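Local coordinates for YfkN protein (Bacillus subtilis subsp. subtilis, PDB 3GVE) that binds a manganese and a magnesium ion side by side and belongs to the calcineurin-like phosphoesterase family, at residues L12-T17 and A244-H249; N56-D61 and V210-A215; A16-H21 and L214-I219; A41-L46 and K285-I290. All coordinates share one frame; numbering follows the deposited sequence. Where two conformers were deposited one is given.

Contact 1 (L12-T17 and A244-H249); sequences LSILAT and AIISGH. With MG (magnesium ion), chain D.
The methyl of A16 overlaps the branched end of I246, with A16 CB 3.6 Å from I246 CG2 and 3.7 Å from I246 CD1. The isoleucine is not extended: its second torsion (chi2 -51°) folds CD1 back toward the CG2 side, and the two methyls thus receive the alanine from different branches. One pair further back toward the strand starts, the stretched side chain of I14 (chi2 155°) carries its terminal methyl across to A244, where I14 CD1 meets A244 CB at 3.9 Å. I14 CG2 leans more loosely on I246 CD1, 4.4 Å away, linking the two pairs into one apolar row. The backbones run nearly parallel, their axes 8.2 Å apart and 19° askew, yet no hydrogen bond joins them. This is the face-to-face meeting of two sheets, the layered beta core of the calcineurin-like fold, in which metal ligands sit on loops beyond the strand ends. A buried I290, on the strand next to 9-17, packs against both A244 and I246 and widens the row. Further along 244-249, H249 binds the magnesium ion through ND1 at 2.4 Å. The far nitrogen of that ring, NE2, is hydrogen-bonded to E229, which limits how the imidazole can rotate about its metal bond, while the backbone N of H249 bonds to OD2 of D19, a ligand of the neighbouring manganese ion. N108, H216 and D64 supply the remaining protein ligands of the magnesium.

Contact 2 (N56-D61 and V210-A215); sequences NTLLVD and VIIALA
V60 and L214 make the closest touch between these two strands, V60 CG2 lying 3.6 Å from L214 CD2, with V60 CB hardly further off. The leucine uses both branches: while CD2 rests on the valine, CD1 turns to the backbone and comes within 3.9 Å of D61 O. Toward the strand starts, L58 and I212 meet through their terminal methyls, L58 CD1 and I212 CD1 being 4.0 Å apart, and the two side chains pass at a slant. I212 reaches this far because its chain is drawn out (chi2 166°). The side-chain pairs are apolar, and no hydrogen bond joins the strands. The strand axes approach to 8.7 Å at an angle of 26° and close up toward D61 and L214, the spacing of opposed sheet faces and not of hydrogen-bonded neighbours. In the next shell, Y167 of strand 160-170 packs against L58, V60 and I212, bridging the two strands. The side chain of D61 starts out away from strand 210-215; its OD1 bonds to T17 OG1 and OD2 to the backbone N of G63, ties that fix the strand end next to the metal-binding loops. Strand 57-61 is the outermost of its sheet within the chain, beside the parallel strand 9-17, and L59 on its other face packs under I47 and R51 of helix 40-53; strand 210-215 lies between 160-170 and 244-247 in the opposing sheet.

Contact 3 (A16-H21 and L214-I219); sequences ATTDIH and LAHTGI. With MN (manganese (II) ion), chain C; MG (magnesium ion), chain D.
D19 and H216 meet at the metal centre, where D19 OD1 approaches the edge of the imidazole near its plane, 3.4 Å from H216 CE1. Carboxylate and ring are turned 38° against each other, and each is held by its own ion: D19 OD1 binds manganese, at 2.1 Å, and H216 NE2 binds magnesium, at 2.3 Å. With CG anti to the backbone N (chi1 -169°), H216 carries its ring out to the ion and the carboxylate. This compact part is braced from behind. T18 OG1 donates to D19 OD2 over 2.9 Å, coming from above the carboxylate plane, so that one oxygen of D19 serves the metal while the other is held by T18 and by the backbone N of H249. The ring of H216 is fixed at its second nitrogen by a hydrogen bond from ND1 to the backbone O of N62, and its backbone forms the centre of an inverse gamma turn. H21, two residues after D19, adds NE2 to the manganese. Beyond the D19-H216 touch the segments meet only loosely, T18 OG1 staying 4.3 Å from H216 ND1. Water 2 sits on the manganese; a citric acid molecule, probably from the crystallisation liquor, lies about 6 Å from the side chain of H216. Water 1 bridges the ions, 2.2 Å from manganese and 2.4 Å from magnesium, and D64 is a ligand of both. Such a pair of ions, typical of calcineurin-like metal centres, would probably polarise the oxygen between them and favour its deprotonated form.

Contact 4 (A41-L46 and K285-I290); sequences ARTAQL and KYLGVI
Where T43 faces L287, with CA atoms 6.5 Å apart, the helix segment 41-46 and strand segment 286-290 run in roughly the same direction, their axes 8.3 Å apart and 34° askew. The main grip is between L46 and L287, which slide past each other in opposite directions: L46 CB lies 3.8 Å from L287 CD2, and in return L46 CD1 lies 3.9 Å from L287 CB. Each leucine therefore sets its end beside the base of the other. With CG anti to the backbone N (chi1 -177°), L287 carries CD2 to the base of L46. A turn earlier on the helix, T43 adds its methyl, CG2 coming 3.8 Å from the carbonyl oxygen of Y286. The threonine torsion is well away from a staggered position (chi1 -29°), a twist that accompanies hydrogen bonds of its hydroxyl to G284 O and G39 O. The ring of Y286 leaves on the other face, packing on P280 of its own chain and on K33 of the second subunit. H50 and I47, further along helix 40-53, extend the cover over L287. The helix is the connection of a beta-alpha-beta crossover between the parallel strands 9-17 and 57-61, and it lies across the outer face of their sheet, in which 286-297 runs antiparallel to 9-17 on one side and to 300-312 on the other.

From the N terminus, strand 9-17 and the loop after it open contacts 1 and 3, which therefore start almost together; helix 40-53 then opens contact 4 and strand 57-61 contact 2. Contact 2 closes first, at 210-215, nested within the loops of contacts 1 and 4, and contact 3 closes on the same stretch, at 214-219. Contact 1 closes at 244-249 and contact 4 last, at 285-290, so contact 4 crosses both 1 and 3. Contacts 1 and 2 fasten the two sheets face to face, contact 3 joins the loops at their metal-bearing ends, and contact 4 fixes the outer helix to the first sheet.

Contact 1 (L12-T17 and A244-H249)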
loop_
_atom_site.group_PDB
_atom_site.type_symbol
_atom_site.label_atom_id
_atom_site.label_comp_id
_atom_site.label_asym_id
_atom_site.label_seq_id
_atom_site.Cartn_x
_atom_site.Cartn_y
_atom_site.Cartn_z
ATOM N N LEU A 12 -21.262 -18.954 21.009
ATOM C CA LEU A 12 -20.885 -17.555 20.909
ATOM C C LEU A 12 -20.073 -17.363 19.617
ATOM O O LEU A 12 -19.160 -18.117 19.347
ATOM C CB LEU A 12 -20.049 -17.174 22.137
ATOM C CG LEU A 12 -19.493 -15.755 22.172
ATOM C CD1 LEU A 12 -20.642 -14.751 22.209
ATOM C CD2 LEU A 12 -18.588 -15.578 23.373
ATOM N N SER A 13 -20.440 -16.374 18.811
ATOM C CA SER A 13 -19.700 -16.061 17.593
ATOM C C SER A 13 -19.008 -14.723 17.765
ATOM O O SER A 13 -19.577 -13.795 18.303
ATOM C CB SER A 13 -20.639 -15.983 16.404
ATOM O OG SER A 13 -21.187 -17.243 16.108
ATOM N N ILE A 14 -17.772 -14.636 17.302
ATOM C CA ILE A 14 -17.033 -13.384 17.334
ATOM C C ILE A 14 -16.675 -13.030 15.906
ATOM O O ILE A 14 -16.034 -13.802 15.230
ATOM C CB ILE A 14 -15.723 -13.528 18.158
ATOM C CG1 ILE A 14 -16.007 -13.996 19.592
ATOM C CG2 ILE A 14 -14.957 -12.210 18.186
ATOM C CD1 ILE A 14 -14.834 -14.701 20.213
ATOM N N LEU A 15 -17.106 -11.858 15.465
ATOM C CA LEU A 15 -16.768 -11.351 14.129
ATOM C C LEU A 15 -15.686 -10.290 14.268
ATOM O O LEU A 15 -15.740 -9.506 15.193
ATOM C CB LEU A 15 -18.002 -10.740 13.485
ATOM C CG LEU A 15 -19.271 -11.608 13.496
ATOM C CD1 LEU A 15 -20.391 -10.856 12.787
ATOM C CD2 LEU A 15 -19.036 -12.964 12.841
ATOM N N ALA A 16 -14.716 -10.275 13.354
ATOM C CA ALA A 16 -13.540 -9.409 13.508
ATOM C C ALA A 16 -13.058 -8.760 12.228
ATOM O O ALA A 16 -12.937 -9.433 11.190
ATOM C CB ALA A 16 -12.377 -10.197 14.124
ATOM N N THR A 17 -12.744 -7.463 12.323
ATOM C CA THR A 17 -12.031 -6.784 11.208
ATOM C C THR A 17 -10.635 -6.445 11.662
ATOM O O THR A 17 -10.335 -6.380 12.914
ATOM C CB THR A 17 -12.794 -5.527 10.776
ATOM O OG1 THR A 17 -13.096 -4.713 11.943
ATOM C CG2 THR A 17 -14.084 -5.898 10.096
ATOM N N ALA A 244 -9.763 -16.852 22.630
ATOM C CA ALA A 244 -9.838 -16.526 21.202
ATOM C C ALA A 244 -8.847 -15.423 20.913
ATOM O O ALA A 244 -8.686 -14.536 21.719
ATOM C CB ALA A 244 -11.240 -16.065 20.856
ATOM N N ILE A 245 -8.222 -15.496 19.743
ATOM C CA ILE A 245 -7.248 -14.495 19.313
ATOM C C ILE A 245 -7.596 -13.950 17.933
ATOM O O ILE A 245 -7.735 -14.693 16.979
ATOM C CB ILE A 245 -5.811 -15.071 19.271
ATOM C CG1 ILE A 245 -5.398 -15.566 20.662
ATOM C CG2 ILE A 245 -4.831 -14.012 18.765
ATOM C CD1 ILE A 245 -4.113 -16.451 20.653
ATOM N N ILE A 246 -7.724 -12.635 17.856
ATOM C CA ILE A 246 -7.795 -11.938 16.584
ATOM C C ILE A 246 -6.371 -11.447 16.277
ATOM O O ILE A 246 -5.750 -10.799 17.104
ATOM C CB ILE A 246 -8.756 -10.735 16.636
ATOM C CG1 ILE A 246 -10.103 -11.096 17.293
ATOM C CG2 ILE A 246 -8.953 -10.149 15.237
ATOM C CD1 ILE A 246 -10.767 -12.328 16.740
ATOM N N SER A 247 -5.884 -11.771 15.084
ATOM C CA SER A 247 -4.547 -11.422 14.669
ATOM C C SER A 247 -4.670 -10.502 13.469
ATOM O O SER A 247 -5.650 -10.468 12.778
ATOM C CB SER A 247 -3.776 -12.703 14.322
ATOM O OG SER A 247 -2.470 -12.456 13.838
ATOM N N GLY A 248 -3.623 -9.747 13.250
ATOM C CA GLY A 248 -3.519 -8.809 12.134
ATOM C C GLY A 248 -2.058 -8.473 11.838
ATOM O O GLY A 248 -1.195 -9.324 11.954
ATOM N N HIS A 249 -1.854 -7.209 11.485
ATOM C CA HIS A 249 -0.570 -6.571 11.266
ATOM C C HIS A 249 0.109 -7.027 9.968
ATOM O O HIS A 249 0.559 -6.202 9.215
ATOM C CB HIS A 249 0.336 -6.735 12.491
ATOM C CG HIS A 249 1.634 -6.003 12.384
ATOM N ND1 HIS A 249 1.706 -4.633 12.232
ATOM C CD2 HIS A 249 2.911 -6.453 12.409
ATOM C CE1 HIS A 249 2.976 -4.274 12.170
ATOM N NE2 HIS A 249 3.726 -5.358 12.270
HETATM MG MG MG D . 0.071 -2.901 11.827
HETATM O O HOH W 1 0.137 -3.623 9.497
#

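Contact 2 (N56-D61 and V210-A215)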
loop_
_atom_site.group_PDB
_atom_site.type_symbol
_atom_site.label_atom_id
_atom_site.label_comp_id
_atom_site.label_asym_id
_atom_site.label_seq_id
_atom_site.Cartn_x
_atom_site.Cartn_y
_atom_site.Cartn_z
ATOM N N ASN A 56 -26.079 -14.583 19.540
ATOM C CA ASN A 56 -24.928 -14.387 20.417
ATOM C C ASN A 56 -23.700 -14.024 19.595
ATOM O O ASN A 56 -22.796 -14.804 19.450
ATOM C CB ASN A 56 -24.622 -15.655 21.236
ATOM C CG ASN A 56 -25.824 -16.212 21.984
ATOM O OD1 ASN A 56 -26.589 -15.503 22.606
ATOM N ND2 ASN A 56 -25.934 -17.511 21.956
ATOM N N THR A 57 -23.687 -12.823 19.050
ATOM C CA THR A 57 -22.592 -12.390 18.180
ATOM C C THR A 57 -21.956 -11.099 18.679
ATOM O O THR A 57 -22.629 -10.103 18.952
ATOM C CB THR A 57 -23.073 -12.237 16.716
ATOM O OG1 THR A 57 -23.467 -13.518 16.219
ATOM C CG2 THR A 57 -21.961 -11.705 15.832
ATOM N N LEU A 58 -20.639 -11.139 18.799
ATOM C CA LEU A 58 -19.842 -9.979 19.135
ATOM C C LEU A 58 -19.097 -9.523 17.892
ATOM O O LEU A 58 -18.816 -10.332 17.030
ATOM C CB LEU A 58 -18.837 -10.345 20.228
ATOM C CG LEU A 58 -19.469 -10.922 21.496
ATOM C CD1 LEU A 58 -18.351 -11.435 22.390
ATOM C CD2 LEU A 58 -20.323 -9.851 22.211
ATOM N N LEU A 59 -18.771 -8.233 17.842
ATOM C CA LEU A 59 -18.068 -7.633 16.718
ATOM C C LEU A 59 -16.903 -6.781 17.238
ATOM O O LEU A 59 -17.075 -5.890 18.035
ATOM C CB LEU A 59 -19.044 -6.795 15.888
ATOM C CG LEU A 59 -18.431 -5.934 14.770
ATOM C CD1 LEU A 59 -17.780 -6.803 13.685
ATOM C CD2 LEU A 59 -19.525 -5.047 14.164
ATOM N N VAL A 60 -15.708 -7.096 16.764
ATOM C CA VAL A 60 -14.487 -6.432 17.242
ATOM C C VAL A 60 -13.599 -5.994 16.094
ATOM O O VAL A 60 -13.590 -6.592 15.037
ATOM C CB VAL A 60 -13.678 -7.357 18.199
ATOM C CG1 VAL A 60 -14.560 -7.775 19.389
ATOM C CG2 VAL A 60 -13.150 -8.588 17.477
ATOM N N ASP A 61 -12.859 -4.928 16.332
ATOM C CA ASP A 61 -11.838 -4.482 15.383
ATOM C C ASP A 61 -10.454 -4.639 15.983
ATOM O O ASP A 61 -10.268 -4.414 17.168
ATOM C CB ASP A 61 -12.034 -3.025 14.989
ATOM C CG ASP A 61 -11.056 -2.599 13.920
ATOM O OD1 ASP A 61 -11.187 -3.038 12.765
ATOM O OD2 ASP A 61 -10.126 -1.875 14.252
ATOM N N VAL A 210 -14.791 -15.550 29.539
ATOM C CA VAL A 210 -14.247 -15.710 28.188
ATOM C C VAL A 210 -13.347 -14.520 27.931
ATOM O O VAL A 210 -13.736 -13.408 28.192
ATOM C CB VAL A 210 -15.370 -15.721 27.131
ATOM C CG1 VAL A 210 -14.785 -15.744 25.713
ATOM C CG2 VAL A 210 -16.297 -16.912 27.355
ATOM N N ILE A 211 -12.138 -14.772 27.451
ATOM C CA ILE A 211 -11.178 -13.704 27.197
ATOM C C ILE A 211 -10.809 -13.677 25.708
ATOM O O ILE A 211 -10.353 -14.679 25.159
ATOM C CB ILE A 211 -9.896 -13.853 28.075
ATOM C CG1 ILE A 211 -10.222 -13.588 29.559
ATOM C CG2 ILE A 211 -8.800 -12.895 27.588
ATOM C CD1 ILE A 211 -9.064 -13.828 30.506
ATOM N N ILE A 212 -11.011 -12.507 25.086
ATOM C CA ILE A 212 -10.725 -12.319 23.613
ATOM C C ILE A 212 -9.561 -11.384 23.513
ATOM O O ILE A 212 -9.579 -10.258 24.067
ATOM C CB ILE A 212 -11.960 -11.757 22.920
ATOM C CG1 ILE A 212 -13.138 -12.751 23.038
ATOM C CG2 ILE A 212 -11.612 -11.536 21.447
ATOM C CD1 ILE A 212 -14.465 -12.151 22.689
ATOM N N ALA A 213 -8.493 -11.847 22.864
ATOM C CA ALA A 213 -7.335 -10.996 22.624
ATOM C C ALA A 213 -7.439 -10.308 21.277
ATOM O O ALA A 213 -7.520 -11.042 20.242
ATOM C CB ALA A 213 -6.059 -11.875 22.650
ATOM N N LEU A 214 -7.421 -8.989 21.285
ATOM C CA LEU A 214 -7.291 -8.202 20.079
ATOM C C LEU A 214 -5.787 -7.954 19.907
ATOM O O LEU A 214 -5.232 -6.977 20.364
ATOM C CB LEU A 214 -8.116 -6.924 20.210
ATOM C CG LEU A 214 -9.578 -7.170 20.642
ATOM C CD1 LEU A 214 -10.340 -5.872 20.789
ATOM C CD2 LEU A 214 -10.325 -8.114 19.718
ATOM N N ALA A 215 -5.145 -8.926 19.272
ATOM C CA ALA A 215 -3.702 -8.950 19.171
ATOM C C ALA A 215 -3.265 -8.356 17.846
ATOM O O ALA A 215 -3.283 -9.018 16.831
ATOM C CB ALA A 215 -3.206 -10.385 19.315
#

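Contact 3 (A16-H21 and L214-I219)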
loop_
_atom_site.group_PDB
_atom_site.type_symbol
_atom_site.label_atom_id
_atom_site.label_comp_id
_atom_site.label_asym_id
_atom_site.label_seq_id
_atom_site.Cartn_x
_atom_site.Cartn_y
_atom_site.Cartn_z
ATOM N N ALA A 16 -14.716 -10.275 13.354
ATOM C CA ALA A 16 -13.540 -9.409 13.508
ATOM C C ALA A 16 -13.058 -8.760 12.228
ATOM O O ALA A 16 -12.937 -9.433 11.190
ATOM C CB ALA A 16 -12.377 -10.197 14.124
ATOM N N THR A 17 -12.744 -7.463 12.323
ATOM C CA THR A 17 -12.031 -6.784 11.208
ATOM C C THR A 17 -10.635 -6.445 11.662
ATOM O O THR A 17 -10.335 -6.380 12.914
ATOM C CB THR A 17 -12.794 -5.527 10.776
ATOM O OG1 THR A 17 -13.096 -4.713 11.943
ATOM C CG2 THR A 17 -14.084 -5.898 10.096
ATOM N N THR A 18 -9.728 -6.292 10.720
ATOM C CA THR A 18 -8.380 -5.846 11.031
ATOM C C THR A 18 -7.777 -5.082 9.864
ATOM O O THR A 18 -8.099 -5.338 8.721
ATOM C CB THR A 18 -7.435 -7.042 11.409
ATOM O OG1 THR A 18 -6.256 -6.551 12.079
ATOM C CG2 THR A 18 -7.034 -7.864 10.173
ATOM N N ASP A 19 -6.872 -4.170 10.177
ATOM C CA ASP A 19 -6.097 -3.466 9.163
ATOM C C ASP A 19 -6.987 -2.847 8.070
ATOM O O ASP A 19 -6.669 -2.853 6.900
ATOM C CB ASP A 19 -4.997 -4.381 8.585
ATOM C CG ASP A 19 -3.943 -4.732 9.621
ATOM O OD1 ASP A 19 -2.946 -3.986 9.723
ATOM O OD2 ASP A 19 -4.125 -5.748 10.331
ATOM N N ILE A 20 -8.094 -2.192 8.469
ATOM C CA ILE A 20 -9.064 -1.566 7.556
ATOM C C ILE A 20 -8.409 -0.362 6.881
ATOM O O ILE A 20 -8.697 -0.076 5.713
ATOM C CB ILE A 20 -10.351 -1.178 8.348
ATOM C CG1 ILE A 20 -11.139 -2.405 8.705
ATOM C CG2 ILE A 20 -11.203 -0.247 7.526
ATOM C CD1 ILE A 20 -11.673 -3.152 7.713
ATOM N N HIS A 21 -7.550 0.325 7.610
ATOM C CA HIS A 21 -6.704 1.410 7.120
ATOM C C HIS A 21 -7.551 2.515 6.468
ATOM O O HIS A 21 -7.249 3.011 5.392
ATOM C CB HIS A 21 -5.611 0.864 6.174
ATOM C CG HIS A 21 -4.431 0.284 6.895
ATOM N ND1 HIS A 21 -3.559 1.058 7.621
ATOM C CD2 HIS A 21 -3.994 -0.991 7.018
ATOM C CE1 HIS A 21 -2.629 0.286 8.151
ATOM N NE2 HIS A 21 -2.869 -0.963 7.809
ATOM N N LEU A 214 -7.421 -8.989 21.285
ATOM C CA LEU A 214 -7.291 -8.202 20.079
ATOM C C LEU A 214 -5.787 -7.954 19.907
ATOM O O LEU A 214 -5.232 -6.977 20.364
ATOM C CB LEU A 214 -8.116 -6.924 20.210
ATOM C CG LEU A 214 -9.578 -7.170 20.642
ATOM C CD1 LEU A 214 -10.340 -5.872 20.789
ATOM C CD2 LEU A 214 -10.325 -8.114 19.718
ATOM N N ALA A 215 -5.145 -8.926 19.272
ATOM C CA ALA A 215 -3.702 -8.950 19.171
ATOM C C ALA A 215 -3.265 -8.356 17.846
ATOM O O ALA A 215 -3.283 -9.018 16.831
ATOM C CB ALA A 215 -3.206 -10.385 19.315
ATOM N N HIS A 216 -2.878 -7.084 17.878
ATOM C CA HIS A 216 -2.425 -6.429 16.647
ATOM C C HIS A 216 -0.977 -6.816 16.412
ATOM O O HIS A 216 -0.051 -6.083 16.707
ATOM C CB HIS A 216 -2.591 -4.901 16.601
ATOM C CG HIS A 216 -2.352 -4.357 15.222
ATOM N ND1 HIS A 216 -3.354 -4.283 14.284
ATOM C CD2 HIS A 216 -1.213 -4.011 14.577
ATOM C CE1 HIS A 216 -2.854 -3.870 13.134
ATOM N NE2 HIS A 216 -1.556 -3.689 13.286
ATOM N N THR A 217 -0.835 -8.013 15.867
ATOM C CA THR A 217 0.451 -8.677 15.727
ATOM C C THR A 217 0.182 -9.952 14.939
ATOM O O THR A 217 -0.879 -10.513 15.031
ATOM C CB THR A 217 1.081 -8.952 17.122
ATOM O OG1 THR A 217 2.400 -9.482 16.977
ATOM C CG2 THR A 217 0.227 -9.904 17.968
ATOM N N GLY A 218 1.158 -10.374 14.152
ATOM C CA GLY A 218 0.997 -11.502 13.261
ATOM C C GLY A 218 1.544 -12.794 13.820
ATOM O O GLY A 218 1.813 -12.929 14.999
ATOM N N ILE A 219 1.723 -13.738 12.907
ATOM C CA ILE A 219 1.977 -15.139 13.202
ATOM C C ILE A 219 3.300 -15.555 12.591
ATOM O O ILE A 219 3.552 -15.272 11.437
ATOM C CB ILE A 219 0.851 -16.041 12.593
ATOM C CG1 ILE A 219 -0.511 -15.723 13.222
ATOM C CG2 ILE A 219 1.214 -17.518 12.710
ATOM C CD1 ILE A 219 -1.717 -16.192 12.403
HETATM MN MN MN C . -1.647 -2.618 8.685
HETATM MG MG MG D . 0.071 -2.901 11.827
HETATM O O HOH W 1 0.137 -3.623 9.497
HETATM O O HOH W 2 0.050 -1.401 7.860
#

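Contact 4 (A41-L46 and K285-I290)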
loop_
_atom_site.group_PDB
_atom_site.type_symbol
_atom_site.label_atom_id
_atom_site.label_comp_id
_atom_site.label_asym_id
_atom_site.label_seq_id
_atom_site.Cartn_x
_atom_site.Cartn_y
_atom_site.Cartn_z
ATOM N N ALA A 41 -17.595 -0.836 3.763
ATOM C CA ALA A 41 -18.941 -0.844 3.207
ATOM C C ALA A 41 -19.321 -2.221 2.642
ATOM O O ALA A 41 -20.473 -2.590 2.687
ATOM C CB ALA A 41 -19.095 0.240 2.147
ATOM N N ARG A 42 -18.347 -2.970 2.130
ATOM C CA ARG A 42 -18.580 -4.341 1.679
ATOM C C ARG A 42 -18.463 -5.353 2.815
ATOM O O ARG A 42 -19.280 -6.218 2.934
ATOM C CB ARG A 42 -17.653 -4.698 0.506
ATOM C CG ARG A 42 -18.114 -4.016 -0.777
ATOM C CD ARG A 42 -17.171 -4.207 -1.951
ATOM N NE ARG A 42 -17.778 -3.655 -3.170
ATOM C CZ ARG A 42 -18.505 -4.354 -4.027
ATOM N NH1 ARG A 42 -18.708 -5.654 -3.867
ATOM N NH2 ARG A 42 -19.010 -3.743 -5.082
ATOM N N THR A 43 -17.457 -5.208 3.668
ATOM C CA THR A 43 -17.293 -6.152 4.778
ATOM C C THR A 43 -18.524 -6.182 5.681
ATOM O O THR A 43 -18.878 -7.220 6.205
ATOM C CB THR A 43 -16.055 -5.806 5.642
ATOM O OG1 THR A 43 -15.071 -5.163 4.837
ATOM C CG2 THR A 43 -15.466 -7.063 6.304
ATOM N N ALA A 44 -19.156 -5.026 5.840
ATOM C CA ALA A 44 -20.327 -4.894 6.685
ATOM C C ALA A 44 -21.496 -5.756 6.199
ATOM O O ALA A 44 -22.357 -6.081 6.970
ATOM C CB ALA A 44 -20.730 -3.419 6.805
ATOM N N GLN A 45 -21.487 -6.135 4.922
ATOM C CA GLN A 45 -22.511 -7.032 4.404
ATOM C C GLN A 45 -22.294 -8.430 4.958
ATOM O O GLN A 45 -23.249 -9.094 5.283
ATOM C CB GLN A 45 -22.532 -7.033 2.867
ATOM C CG GLN A 45 -22.785 -5.659 2.238
ATOM C CD GLN A 45 -24.191 -5.148 2.430
ATOM O OE1 GLN A 45 -24.665 -5.005 3.528
ATOM N NE2 GLN A 45 -24.848 -4.833 1.323
ATOM N N LEU A 46 -21.035 -8.849 5.097
ATOM C CA LEU A 46 -20.736 -10.120 5.766
ATOM C C LEU A 46 -21.093 -10.066 7.249
ATOM O O LEU A 46 -21.565 -11.031 7.813
ATOM C CB LEU A 46 -19.262 -10.505 5.627
ATOM C CG LEU A 46 -18.746 -10.752 4.212
ATOM C CD1 LEU A 46 -17.251 -11.088 4.259
ATOM C CD2 LEU A 46 -19.524 -11.871 3.525
ATOM N N LYS A 285 -11.035 -6.907 3.214
ATOM C CA LYS A 285 -11.165 -7.949 2.185
ATOM C C LYS A 285 -11.738 -9.289 2.678
ATOM O O LYS A 285 -12.254 -10.072 1.901
ATOM C CB LYS A 285 -9.822 -8.165 1.469
ATOM C CG LYS A 285 -9.368 -6.954 0.630
ATOM C CD LYS A 285 -7.936 -7.125 0.114
ATOM C CE LYS A 285 -7.449 -5.908 -0.680
ATOM N NZ LYS A 285 -6.052 -6.152 -1.143
ATOM N N TYR A 286 -11.642 -9.517 3.981
ATOM C CA TYR A 286 -12.167 -10.705 4.637
ATOM C C TYR A 286 -12.756 -10.278 5.978
ATOM O O TYR A 286 -12.358 -9.258 6.533
ATOM C CB TYR A 286 -11.046 -11.706 4.898
ATOM C CG TYR A 286 -10.606 -12.523 3.712
ATOM C CD1 TYR A 286 -10.950 -13.856 3.611
ATOM C CD2 TYR A 286 -9.825 -11.971 2.717
ATOM C CE1 TYR A 286 -10.533 -14.626 2.525
ATOM C CE2 TYR A 286 -9.408 -12.733 1.632
ATOM C CZ TYR A 286 -9.768 -14.047 1.552
ATOM O OH TYR A 286 -9.353 -14.801 0.474
ATOM N N LEU A 287 -13.702 -11.063 6.472
ATOM C CA LEU A 287 -14.185 -10.971 7.844
ATOM C C LEU A 287 -13.686 -12.207 8.601
ATOM O O LEU A 287 -13.762 -13.319 8.100
ATOM C CB LEU A 287 -15.706 -10.972 7.861
ATOM C CG LEU A 287 -16.345 -10.801 9.240
ATOM C CD1 LEU A 287 -16.044 -9.414 9.781
ATOM C CD2 LEU A 287 -17.852 -11.052 9.158
ATOM N N GLY A 288 -13.193 -12.007 9.816
ATOM C CA GLY A 288 -12.818 -13.122 10.674
ATOM C C GLY A 288 -14.032 -13.598 11.449
ATOM O O GLY A 288 -14.848 -12.809 11.874
ATOM N N VAL A 289 -14.115 -14.906 11.647
ATOM C CA VAL A 289 -15.251 -15.513 12.335
ATOM C C VAL A 289 -14.733 -16.592 13.265
ATOM O O VAL A 289 -14.162 -17.560 12.817
ATOM C CB VAL A 289 -16.277 -16.130 11.330
ATOM C CG1 VAL A 289 -17.475 -16.714 12.071
ATOM C CG2 VAL A 289 -16.727 -15.091 10.313
ATOM N N ILE A 290 -14.938 -16.401 14.561
ATOM C CA ILE A 290 -14.628 -17.433 15.538
ATOM C C ILE A 290 -15.909 -17.922 16.209
ATOM O O ILE A 290 -16.700 -17.141 16.686
ATOM C CB ILE A 290 -13.643 -16.917 16.605
ATOM C CG1 ILE A 290 -12.268 -16.703 15.963
ATOM C CG2 ILE A 290 -13.569 -17.857 17.780
ATOM C CD1 ILE A 290 -11.213 -16.166 16.915
#